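Local coordinates for protein multicopper oxidase (Uncultured bacterium, PDB 4E9X) that probably oxidises its substrates at a mononuclear copper and passes the electrons to a copper cluster that reduces dioxygen to water, at residues L55-I59 with Q80-E84; N110-R116 with K154-T160; M8-E12 with V49-S54; G99-C105 with M118-V124. One frame throughout, in Å; residues are numbered along the deposited sequence.

Contact 1 of 4, residues L55-I59 with Q80-E84. With CU (copper (II) ion), chain D.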
# COMPACT_ATOMS: atom_id res chain seq x y z
N LEU A 55 -32.22 0.39 9.15
CA LEU A 55 -31.55 1.40 8.31
C LEU A 55 -31.56 0.89 6.88
O LEU A 55 -31.65 -0.32 6.64
CB LEU A 55 -30.12 1.61 8.75
CG LEU A 55 -29.83 2.31 10.07
CD1 LEU A 55 -28.36 2.51 10.34
CD2 LEU A 55 -30.53 3.67 10.07
N PRO A 56 -31.46 1.78 5.88
CA PRO A 56 -31.38 1.37 4.51
C PRO A 56 -30.01 0.76 4.15
O PRO A 56 -28.96 1.11 4.71
CB PRO A 56 -31.59 2.67 3.73
CG PRO A 56 -31.35 3.76 4.71
CD PRO A 56 -31.50 3.24 6.09
N HIS A 57 -30.09 -0.17 3.17
CA HIS A 57 -28.89 -0.83 2.65
C HIS A 57 -29.05 -1.10 1.16
O HIS A 57 -30.15 -0.95 0.62
CB HIS A 57 -28.69 -2.20 3.36
CG HIS A 57 -28.56 -2.08 4.85
ND1 HIS A 57 -27.47 -1.56 5.48
CD2 HIS A 57 -29.47 -2.41 5.81
CE1 HIS A 57 -27.73 -1.59 6.81
NE2 HIS A 57 -28.95 -2.11 7.02
N THR A 58 -27.97 -1.58 0.53
CA THR A 58 -28.03 -2.21 -0.79
C THR A 58 -27.06 -3.41 -0.79
O THR A 58 -26.38 -3.59 0.22
CB THR A 58 -27.62 -1.29 -1.95
OG1 THR A 58 -26.26 -0.86 -1.71
CG2 THR A 58 -28.52 -0.06 -2.07
N ILE A 59 -27.00 -4.14 -1.88
CA ILE A 59 -25.84 -5.03 -2.06
C ILE A 59 -25.23 -4.70 -3.42
O ILE A 59 -25.91 -4.81 -4.44
CB ILE A 59 -26.19 -6.51 -1.98
CG1 ILE A 59 -26.97 -6.88 -0.70
CG2 ILE A 59 -24.89 -7.34 -2.07
CD1 ILE A 59 -27.18 -8.41 -0.60
N GLN A 80 -29.87 2.43 -8.10
CA GLN A 80 -31.17 2.16 -7.48
C GLN A 80 -31.40 3.14 -6.36
O GLN A 80 -30.45 3.83 -5.91
CB GLN A 80 -31.22 0.73 -6.91
CG GLN A 80 -30.27 0.52 -5.71
CD GLN A 80 -30.43 -0.91 -5.20
OE1 GLN A 80 -29.70 -1.82 -5.55
NE2 GLN A 80 -31.44 -1.09 -4.35
N GLN A 81 -32.62 3.20 -5.88
CA GLN A 81 -32.87 3.76 -4.56
C GLN A 81 -32.54 2.70 -3.52
O GLN A 81 -32.58 1.51 -3.84
CB GLN A 81 -34.33 4.21 -4.53
CG GLN A 81 -34.63 5.13 -5.74
CD GLN A 81 -36.01 5.73 -5.56
OE1 GLN A 81 -36.95 4.98 -5.86
NE2 GLN A 81 -36.11 6.97 -5.11
N PRO A 82 -32.18 3.11 -2.29
CA PRO A 82 -31.78 2.11 -1.31
C PRO A 82 -32.93 1.17 -0.90
O PRO A 82 -34.11 1.48 -1.08
CB PRO A 82 -31.48 2.98 -0.08
CG PRO A 82 -31.24 4.36 -0.57
CD PRO A 82 -32.09 4.50 -1.79
N ILE A 83 -32.55 0.05 -0.30
CA ILE A 83 -33.55 -0.86 0.25
C ILE A 83 -33.87 -0.40 1.65
O ILE A 83 -33.06 -0.51 2.58
CB ILE A 83 -33.01 -2.31 0.27
CG1 ILE A 83 -32.43 -2.76 -1.07
CG2 ILE A 83 -34.11 -3.26 0.78
CD1 ILE A 83 -31.64 -4.07 -0.96
N GLU A 84 -35.05 0.23 1.82
CA GLU A 84 -35.39 0.78 3.10
C GLU A 84 -35.67 -0.32 4.11
O GLU A 84 -35.90 -1.47 3.75
CB GLU A 84 -36.64 1.68 2.93
CG GLU A 84 -36.44 2.82 1.93
CD GLU A 84 -35.45 3.89 2.35
OE1 GLU A 84 -35.22 4.10 3.59
OE2 GLU A 84 -34.83 4.54 1.48
CU CU D . -25.68 -0.96 4.71
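The amide of Gln80 lies with one flat face beneath the methyl CG2 of Thr58, which stands 3.8 Å from Gln80 CD, almost straight above the amide plane. At the edge of this amide, NE2 turns back to Gln81 O, which lies in the amide plane, while OE1 is taken up by the hydroxyl of Tyr91. The contact ties a ligand loop of the type 1 copper centre of a cupredoxin fold, completed by Cys105, His112 and Met118, to a neighbouring loop through a single antiparallel bridge. The other flat group, the imidazole of His57, serves the metal: its ND1 binds the mononuclear copper at 2.0 Å, and NE2 bonds to Thr53 OG1. His57 N donates to Ile83 O at 3.0 Å, and Ile83 N returns a bond to His57 O at 2.8 Å. The return bond runs nearly in line with the carbonyl, at a C=O...N angle of 165°. With both its backbone N and O held by Ile83, His57 has CG anti to the carbonyl carbon (chi1 -59°), which lets ND1 reach the metal. Ile83 O also receives a CA-H contact from Pro56. Beside the bridge the two prolines meet through their CB atoms, and Glu84, bent at chi2, folds its carboxylate back until OE1 stands 3.9 Å from Pro56 CB.

Contact 2 of 4, residues N110-R116 with K154-T160. With CU (copper (II) ion), chain D.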
# COMPACT_ATOMS: atom_id res chain seq x y z
N ASN A 110 -18.48 3.87 4.52
CA ASN A 110 -17.43 4.08 5.52
C ASN A 110 -17.79 3.40 6.82
O ASN A 110 -16.93 2.82 7.48
CB ASN A 110 -17.14 5.57 5.71
CG ASN A 110 -18.33 6.39 6.16
OD1 ASN A 110 -19.31 6.47 5.41
ND2 ASN A 110 -18.28 6.91 7.36
N GLU A 111 -19.08 3.43 7.19
CA GLU A 111 -19.50 2.77 8.41
C GLU A 111 -19.93 1.35 8.14
O GLU A 111 -19.51 0.39 8.83
CB GLU A 111 -20.65 3.55 9.08
CG GLU A 111 -21.11 2.85 10.36
CD GLU A 111 -22.43 3.26 10.95
OE1 GLU A 111 -23.02 4.26 10.50
OE2 GLU A 111 -22.86 2.52 11.89
N HIS A 112 -20.83 1.12 7.15
CA HIS A 112 -21.45 -0.19 7.01
C HIS A 112 -20.42 -1.25 6.60
O HIS A 112 -20.48 -2.37 7.11
CB HIS A 112 -22.63 -0.10 6.02
CG HIS A 112 -23.83 0.60 6.59
ND1 HIS A 112 -25.10 0.43 6.02
CD2 HIS A 112 -23.93 1.49 7.62
CE1 HIS A 112 -25.95 1.18 6.71
NE2 HIS A 112 -25.28 1.82 7.66
N VAL A 113 -19.54 -0.90 5.65
CA VAL A 113 -18.50 -1.81 5.21
C VAL A 113 -17.32 -1.69 6.15
O VAL A 113 -16.71 -2.70 6.51
CB VAL A 113 -18.09 -1.60 3.74
CG1 VAL A 113 -16.99 -2.55 3.33
CG2 VAL A 113 -19.34 -1.76 2.85
N GLY A 114 -17.00 -0.49 6.61
CA GLY A 114 -15.80 -0.32 7.45
C GLY A 114 -15.93 -0.99 8.82
O GLY A 114 -14.94 -1.60 9.29
N VAL A 115 -17.10 -0.87 9.48
CA VAL A 115 -17.22 -1.46 10.86
C VAL A 115 -18.49 -2.26 11.07
O VAL A 115 -18.58 -2.76 12.20
CB VAL A 115 -17.07 -0.40 11.97
CG1 VAL A 115 -15.69 0.28 11.85
CG2 VAL A 115 -18.16 0.69 11.98
N ARG A 116 -19.43 -2.41 10.12
CA ARG A 116 -20.65 -3.13 10.45
C ARG A 116 -20.74 -4.47 9.73
O ARG A 116 -21.79 -5.10 9.75
CB ARG A 116 -21.90 -2.28 10.16
CG ARG A 116 -21.95 -0.98 10.94
CD ARG A 116 -22.04 -1.15 12.46
NE ARG A 116 -21.85 0.22 13.03
CZ ARG A 116 -21.45 0.41 14.27
NH1 ARG A 116 -21.27 -0.59 15.16
NH2 ARG A 116 -21.22 1.67 14.68
N LYS A 154 -23.15 1.30 18.83
CA LYS A 154 -24.07 2.34 18.35
C LYS A 154 -23.97 2.51 16.85
O LYS A 154 -23.10 3.12 16.25
CB LYS A 154 -23.78 3.65 19.09
CG LYS A 154 -22.36 4.14 18.81
CD LYS A 154 -21.57 4.38 20.08
CE LYS A 154 -21.37 5.88 20.26
NZ LYS A 154 -21.53 6.34 21.69
N TYR A 155 -24.97 1.92 16.23
CA TYR A 155 -25.15 2.11 14.82
C TYR A 155 -25.30 3.60 14.48
O TYR A 155 -25.82 4.42 15.28
CB TYR A 155 -26.44 1.38 14.44
CG TYR A 155 -26.47 -0.14 14.48
CD1 TYR A 155 -25.50 -0.93 13.89
CD2 TYR A 155 -27.51 -0.81 15.12
CE1 TYR A 155 -25.63 -2.28 13.98
CE2 TYR A 155 -27.65 -2.17 15.22
CZ TYR A 155 -26.67 -2.93 14.62
OH TYR A 155 -26.75 -4.31 14.69
N GLY A 156 -24.85 3.98 13.28
CA GLY A 156 -24.94 5.35 12.85
C GLY A 156 -23.71 6.19 12.99
O GLY A 156 -23.71 7.34 12.51
N GLU A 157 -22.65 5.64 13.59
CA GLU A 157 -21.39 6.34 13.83
C GLU A 157 -20.24 5.44 13.38
O GLU A 157 -20.43 4.23 13.31
CB GLU A 157 -21.20 6.64 15.30
CG GLU A 157 -22.26 7.49 15.99
CD GLU A 157 -21.78 7.99 17.35
OE1 GLU A 157 -20.62 7.74 17.79
OE2 GLU A 157 -22.54 8.69 18.04
N GLY A 158 -19.08 6.05 13.07
CA GLY A 158 -17.89 5.28 12.77
C GLY A 158 -17.44 5.37 11.33
O GLY A 158 -18.07 5.90 10.45
N GLY A 159 -16.22 4.88 11.13
CA GLY A 159 -15.69 4.85 9.80
C GLY A 159 -15.18 6.14 9.23
O GLY A 159 -15.10 6.32 8.00
N THR A 160 -14.80 7.07 10.10
CA THR A 160 -14.22 8.32 9.59
C THR A 160 -12.76 8.47 10.00
O THR A 160 -12.28 7.78 10.87
CB THR A 160 -15.03 9.52 10.16
OG1 THR A 160 -14.65 9.68 11.54
CG2 THR A 160 -16.53 9.33 10.09
CU CU D . -25.68 -0.96 4.71
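Glu111 reaches from its helix to the type II turn Lys154 to Glu157 and the glycine after it, meeting backbone atoms along most of its length. CG is set anti to the backbone N (chi1 180°), and the chain continues extended. CB passes 3.7 Å from Gly158 O, CG comes to 3.3 Å and CD to 3.2 Å from Glu157 O, and OE1 rests against Gly156 CA. OE2 does the polar work. On its syn side, somewhat out of the carboxylate plane, it accepts Gly156 N at 2.8 Å; with its anti lone pair it takes Arg116 NE, also at 2.8 Å, in a salt bridge. With an alanine here, the NE of Arg116 would probably be left without its charge mate and Gly156 N without this acceptor. Arg116 in turn works on the loop: NH2 gives a hydrogen bond to Glu157 O at 3.0 Å, with Val151 O as a further partner, and NH1 bonds to Lys24 O. Tyr155 CA and CD1 lie over one face of the guanidinium and Val115 CG2 over the opposite one, while Arg116 CD meets the edge of the phenol ring; the two planes stand 76° apart, unstacked. At the other end, Gly159 CA lies 3.3 Å from Asn110 O, an approach that a side chain on Gly159 would block. Asn110 ND2 adds a weak bond to Gly159 O. A short helix carrying the copper ligand His112 is thus seated on a glycine-rich loop, an interface between the two cupredoxin-like regions of a two-domain multicopper oxidase.

Contact 3 of 4, residues M8-E12 with V49-S54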
# COMPACT_ATOMS: atom_id res chain seq x y z
N MET A 8 -31.64 -13.87 0.78
CA MET A 8 -30.72 -13.39 1.81
C MET A 8 -31.45 -12.38 2.69
O MET A 8 -32.39 -11.73 2.21
CB MET A 8 -29.46 -12.79 1.20
CG MET A 8 -28.38 -12.38 2.20
SD MET A 8 -26.94 -11.71 1.28
CE MET A 8 -27.34 -12.60 -0.24
N THR A 9 -31.10 -12.28 3.95
CA THR A 9 -31.67 -11.23 4.82
C THR A 9 -30.48 -10.39 5.34
O THR A 9 -29.30 -10.74 5.15
CB THR A 9 -32.43 -11.73 6.03
OG1 THR A 9 -31.52 -12.43 6.91
CG2 THR A 9 -33.54 -12.70 5.57
N ILE A 10 -30.85 -9.27 5.92
CA ILE A 10 -29.94 -8.36 6.56
C ILE A 10 -30.42 -8.23 8.00
O ILE A 10 -31.61 -7.89 8.14
CB ILE A 10 -29.79 -6.98 5.89
CG1 ILE A 10 -29.67 -7.07 4.37
CG2 ILE A 10 -28.57 -6.25 6.45
CD1 ILE A 10 -29.64 -5.71 3.69
N GLU A 11 -29.60 -8.48 9.00
CA GLU A 11 -30.03 -8.61 10.39
C GLU A 11 -29.21 -7.74 11.31
O GLU A 11 -28.00 -7.58 11.07
CB GLU A 11 -29.89 -10.08 10.87
CG GLU A 11 -30.65 -11.05 9.96
CD GLU A 11 -32.16 -11.01 10.03
OE1 GLU A 11 -32.74 -10.40 10.96
OE2 GLU A 11 -32.83 -11.60 9.10
N GLU A 12 -29.82 -7.24 12.40
CA GLU A 12 -29.06 -6.58 13.45
C GLU A 12 -28.68 -7.66 14.46
O GLU A 12 -29.53 -8.24 15.12
CB GLU A 12 -29.91 -5.50 14.14
CG GLU A 12 -30.20 -4.37 13.17
CD GLU A 12 -30.99 -3.21 13.72
OE1 GLU A 12 -31.37 -3.20 14.91
OE2 GLU A 12 -31.21 -2.26 12.93
N VAL A 49 -33.28 -10.04 -1.55
CA VAL A 49 -32.75 -9.50 -0.31
C VAL A 49 -33.88 -8.88 0.53
O VAL A 49 -34.59 -8.02 -0.01
CB VAL A 49 -31.70 -8.41 -0.63
CG1 VAL A 49 -31.16 -7.85 0.67
CG2 VAL A 49 -30.57 -8.92 -1.52
N THR A 50 -34.01 -9.29 1.78
CA THR A 50 -34.92 -8.62 2.72
C THR A 50 -34.16 -7.92 3.84
O THR A 50 -33.33 -8.50 4.52
CB THR A 50 -35.91 -9.62 3.32
OG1 THR A 50 -36.67 -10.10 2.19
CG2 THR A 50 -36.85 -8.96 4.30
N ASN A 51 -34.47 -6.64 3.98
CA ASN A 51 -33.79 -5.83 4.99
C ASN A 51 -34.54 -5.90 6.32
O ASN A 51 -35.56 -5.20 6.48
CB ASN A 51 -33.74 -4.38 4.47
CG ASN A 51 -33.03 -3.44 5.43
OD1 ASN A 51 -32.61 -3.89 6.51
ND2 ASN A 51 -32.88 -2.19 5.03
N ASN A 52 -34.07 -6.68 7.29
CA ASN A 52 -34.65 -6.79 8.61
C ASN A 52 -33.96 -5.89 9.61
O ASN A 52 -33.99 -6.20 10.80
CB ASN A 52 -34.71 -8.23 9.11
CG ASN A 52 -35.66 -9.08 8.26
OD1 ASN A 52 -36.69 -8.60 7.84
ND2 ASN A 52 -35.28 -10.32 7.97
N THR A 53 -33.40 -4.80 9.14
CA THR A 53 -32.74 -3.85 10.06
C THR A 53 -33.50 -2.53 10.04
O THR A 53 -34.48 -2.40 9.30
CB THR A 53 -31.26 -3.58 9.72
OG1 THR A 53 -31.22 -2.63 8.62
CG2 THR A 53 -30.57 -4.84 9.26
N SER A 54 -33.06 -1.59 10.86
CA SER A 54 -33.67 -0.28 11.02
C SER A 54 -33.14 0.76 10.05
O SER A 54 -33.63 1.88 10.14
CB SER A 54 -33.43 0.26 12.45
OG SER A 54 -31.99 0.23 12.71
O HOH W 1 -35.03 -12.82 1.66
O HOH W 2 -32.64 -8.07 12.47
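Met8, Thr9 and Ile10 pair in register with Val49, Thr50 and Asn51 as parallel neighbours in a beta sheet of the cupredoxin fold. The backbone bonds alternate: Thr50 N to Met8 O, Ile10 N to Thr50 O, then Asn52 N to Ile10 O at 2.9 Å. Apolar contacts gather on the face of Ile10, whose CD1 meets Val49 CG1 at 4.0 Å while CG2 meets Thr53 CG2 at 3.7 Å. Polar side chains fasten the turn. Asn51 OD1 accepts both Thr53 N and Thr53 OG1, forming an Asx turn that holds the Thr53 hydroxyl where it also meets NE2 of the copper ligand His57. On the face of Thr9, Glu11 OE2 takes two donors: Thr9 OG1 at its anti lone pair and Asn52 ND2 on the syn side, 34° out of the carboxylate plane. One water bridges Glu11 OE1, Glu12 N and Asn52 O. Beyond the paired residues, Glu12, extended beyond CG (chi2 -179°), passes across Thr53 to reach Ser54, where one oxygen is gripped twice: Ser54 N approaches OE2 from above the carboxylate plane at 2.9 Å, and Ser54 OG donates to its syn lone pair at 2.6 Å.

Contact 4 of 4, residues G99-C105 with M118-V124. With CU (copper (II) ion), chain E; CU (copper (II) ion), chain D.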
# COMPACT_ATOMS: atom_id res chain seq x y z
N GLY A 99 -13.73 -15.86 -10.83
CA GLY A 99 -12.70 -15.75 -9.78
C GLY A 99 -13.24 -15.37 -8.43
O GLY A 99 -14.44 -15.45 -8.12
N THR A 100 -12.31 -14.86 -7.60
CA THR A 100 -12.62 -14.42 -6.28
C THR A 100 -13.26 -13.02 -6.32
O THR A 100 -12.55 -12.01 -6.48
CB THR A 100 -11.34 -14.33 -5.44
OG1 THR A 100 -10.66 -15.59 -5.52
CG2 THR A 100 -11.66 -14.02 -3.98
N LEU A 101 -14.58 -13.00 -6.16
CA LEU A 101 -15.32 -11.74 -6.07
C LEU A 101 -15.86 -11.58 -4.67
O LEU A 101 -15.62 -12.43 -3.78
CB LEU A 101 -16.48 -11.73 -7.09
CG LEU A 101 -16.11 -12.25 -8.49
CD1 LEU A 101 -17.31 -12.09 -9.44
CD2 LEU A 101 -14.91 -11.56 -9.08
N TRP A 102 -16.60 -10.51 -4.42
CA TRP A 102 -17.22 -10.35 -3.08
C TRP A 102 -18.42 -9.44 -3.21
O TRP A 102 -18.67 -8.91 -4.27
CB TRP A 102 -16.22 -9.86 -2.07
CG TRP A 102 -15.56 -8.52 -2.22
CD1 TRP A 102 -14.86 -8.04 -3.28
CD2 TRP A 102 -15.55 -7.50 -1.20
NE1 TRP A 102 -14.41 -6.75 -2.97
CE2 TRP A 102 -14.82 -6.40 -1.72
CE3 TRP A 102 -16.07 -7.39 0.11
CZ2 TRP A 102 -14.62 -5.24 -0.96
CZ3 TRP A 102 -15.88 -6.24 0.84
CH2 TRP A 102 -15.15 -5.15 0.30
N TYR A 103 -19.14 -9.29 -2.12
CA TYR A 103 -20.36 -8.48 -2.18
C TYR A 103 -20.37 -7.67 -0.88
O TYR A 103 -19.85 -8.12 0.17
CB TYR A 103 -21.64 -9.32 -2.43
CG TYR A 103 -21.91 -10.29 -1.28
CD1 TYR A 103 -22.66 -9.92 -0.17
CD2 TYR A 103 -21.42 -11.59 -1.34
CE1 TYR A 103 -22.90 -10.81 0.88
CE2 TYR A 103 -21.64 -12.51 -0.29
CZ TYR A 103 -22.36 -12.10 0.78
OH TYR A 103 -22.62 -12.96 1.85
N HIS A 104 -20.99 -6.49 -0.90
CA HIS A 104 -21.00 -5.66 0.29
C HIS A 104 -22.05 -4.56 0.16
O HIS A 104 -22.41 -4.21 -0.98
CB HIS A 104 -19.63 -5.01 0.56
CG HIS A 104 -19.02 -4.16 -0.52
ND1 HIS A 104 -19.38 -2.87 -0.78
CD2 HIS A 104 -18.04 -4.47 -1.41
CE1 HIS A 104 -18.63 -2.41 -1.80
NE2 HIS A 104 -17.79 -3.35 -2.19
N CYS A 105 -22.48 -4.00 1.28
CA CYS A 105 -23.41 -2.86 1.17
C CYS A 105 -22.72 -1.72 0.44
O CYS A 105 -21.51 -1.56 0.52
CB CYS A 105 -23.82 -2.46 2.60
SG CYS A 105 -25.12 -1.20 2.58
N MET A 118 -20.77 -5.62 6.72
CA MET A 118 -21.68 -5.88 5.58
C MET A 118 -20.93 -6.32 4.35
O MET A 118 -20.84 -5.61 3.33
CB MET A 118 -22.47 -4.59 5.29
CG MET A 118 -23.26 -4.14 6.55
SD MET A 118 -24.72 -3.17 6.07
CE MET A 118 -25.75 -4.44 5.29
N TRP A 119 -20.43 -7.57 4.39
CA TRP A 119 -19.66 -8.08 3.26
C TRP A 119 -19.55 -9.59 3.38
O TRP A 119 -19.68 -10.19 4.48
CB TRP A 119 -18.23 -7.48 3.27
CG TRP A 119 -17.57 -7.24 4.60
CD1 TRP A 119 -17.50 -6.05 5.27
CD2 TRP A 119 -16.88 -8.21 5.40
NE1 TRP A 119 -16.81 -6.22 6.44
CE2 TRP A 119 -16.40 -7.53 6.57
CE3 TRP A 119 -16.60 -9.59 5.23
CZ2 TRP A 119 -15.67 -8.18 7.59
CZ3 TRP A 119 -15.87 -10.23 6.25
CH2 TRP A 119 -15.43 -9.53 7.37
N GLY A 120 -19.33 -10.23 2.25
CA GLY A 120 -19.12 -11.66 2.18
C GLY A 120 -18.53 -12.02 0.84
O GLY A 120 -18.36 -11.17 -0.02
N PRO A 121 -18.11 -13.30 0.70
CA PRO A 121 -17.41 -13.75 -0.50
C PRO A 121 -18.31 -14.31 -1.59
O PRO A 121 -19.29 -15.00 -1.26
CB PRO A 121 -16.46 -14.84 0.06
CG PRO A 121 -17.32 -15.46 1.18
CD PRO A 121 -18.18 -14.34 1.76
N LEU A 122 -17.95 -14.03 -2.84
CA LEU A 122 -18.64 -14.52 -4.03
C LEU A 122 -17.61 -15.22 -4.91
O LEU A 122 -16.78 -14.54 -5.50
CB LEU A 122 -19.39 -13.37 -4.73
CG LEU A 122 -19.93 -13.68 -6.12
CD1 LEU A 122 -20.95 -14.83 -6.13
CD2 LEU A 122 -20.56 -12.40 -6.72
N ILE A 123 -17.68 -16.54 -4.98
CA ILE A 123 -16.65 -17.30 -5.70
C ILE A 123 -17.27 -17.80 -6.98
O ILE A 123 -18.25 -18.55 -6.93
CB ILE A 123 -16.12 -18.46 -4.84
CG1 ILE A 123 -15.56 -17.95 -3.50
CG2 ILE A 123 -15.12 -19.26 -5.65
CD1 ILE A 123 -14.47 -16.86 -3.62
N VAL A 124 -16.70 -17.42 -8.11
CA VAL A 124 -17.16 -17.86 -9.42
C VAL A 124 -16.12 -18.83 -9.98
O VAL A 124 -15.01 -18.41 -10.29
CB VAL A 124 -17.43 -16.66 -10.36
CG1 VAL A 124 -17.88 -17.19 -11.74
CG2 VAL A 124 -18.49 -15.71 -9.77
CU CU E . -16.23 -3.18 -3.38
CU CU D . -25.68 -0.96 4.71
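Tyr103 lays its ring flat over Gly120, and this is a tightly packed part of the contact: Tyr103 CE2 is 3.3 Å from Gly120 C, and Gly120 CA makes a CH-pi contact 3.9 Å from the ring centroid. The ring gets there because CG takes the position between backbone N and carbonyl carbon (chi1 63°); a CB on Gly120 would strike the phenol oxygen, which bonds to Pro35 O. A leucine in place of the tyrosine would probably strip Gly120 of its aromatic cover and leave the Pro35 carbonyl without its hydroxyl partner. Across the sheet, Trp102 turns its ring edge to Trp119 CB at 3.6 Å, while His104 CD2 lies over one Trp102 face. Toward Gly99 the side chains meet less closely. Leu101 CB and Leu122 CG are 4.1 Å apart, and Thr100 CG2 meets Ile123 CD1 at 4.0 Å, although every residue is buried from solvent. At the other end the pair comes to metal. Cys105 SG binds one copper at 2.2 Å, and Met118 SD reaches it at a longer 2.8 Å, as in type 1 sites; His104 NE2 binds another, together with His62 and His254 of a neighbouring subunit. His104 ND1 also donates to Cys105 O. Adjacent Cys105 and His104 thus link the two coppers through covalent bonds, consistent with the cysteine-histidine electron path of multicopper oxidases to the oxygen-reducing cluster.

From the N terminus, contact 3 closes first, drawing 49-54 alongside 8-12 around strands 21-28 and 36-40. Its second segment runs into contact 1, which closes the shorter loop from 55 to 84, in series with it. Both precede contacts 4 and 2, which cross: 99-105 pairs with 118-124, and between them lies helix 109-115, whose partner, 154-160, comes later. Contacts 1, 2 and 4 converge on one copper, bringing His57, His112, and Cys105 with Met118; contact 3 backs that site through Thr53 and Ile10. Contact 2 has one segment in the second cupredoxin-like region, which side chains of contact 4 also touch; contacts 1, 2 and 4 all reach the second subunit, contact 4 through a shared copper.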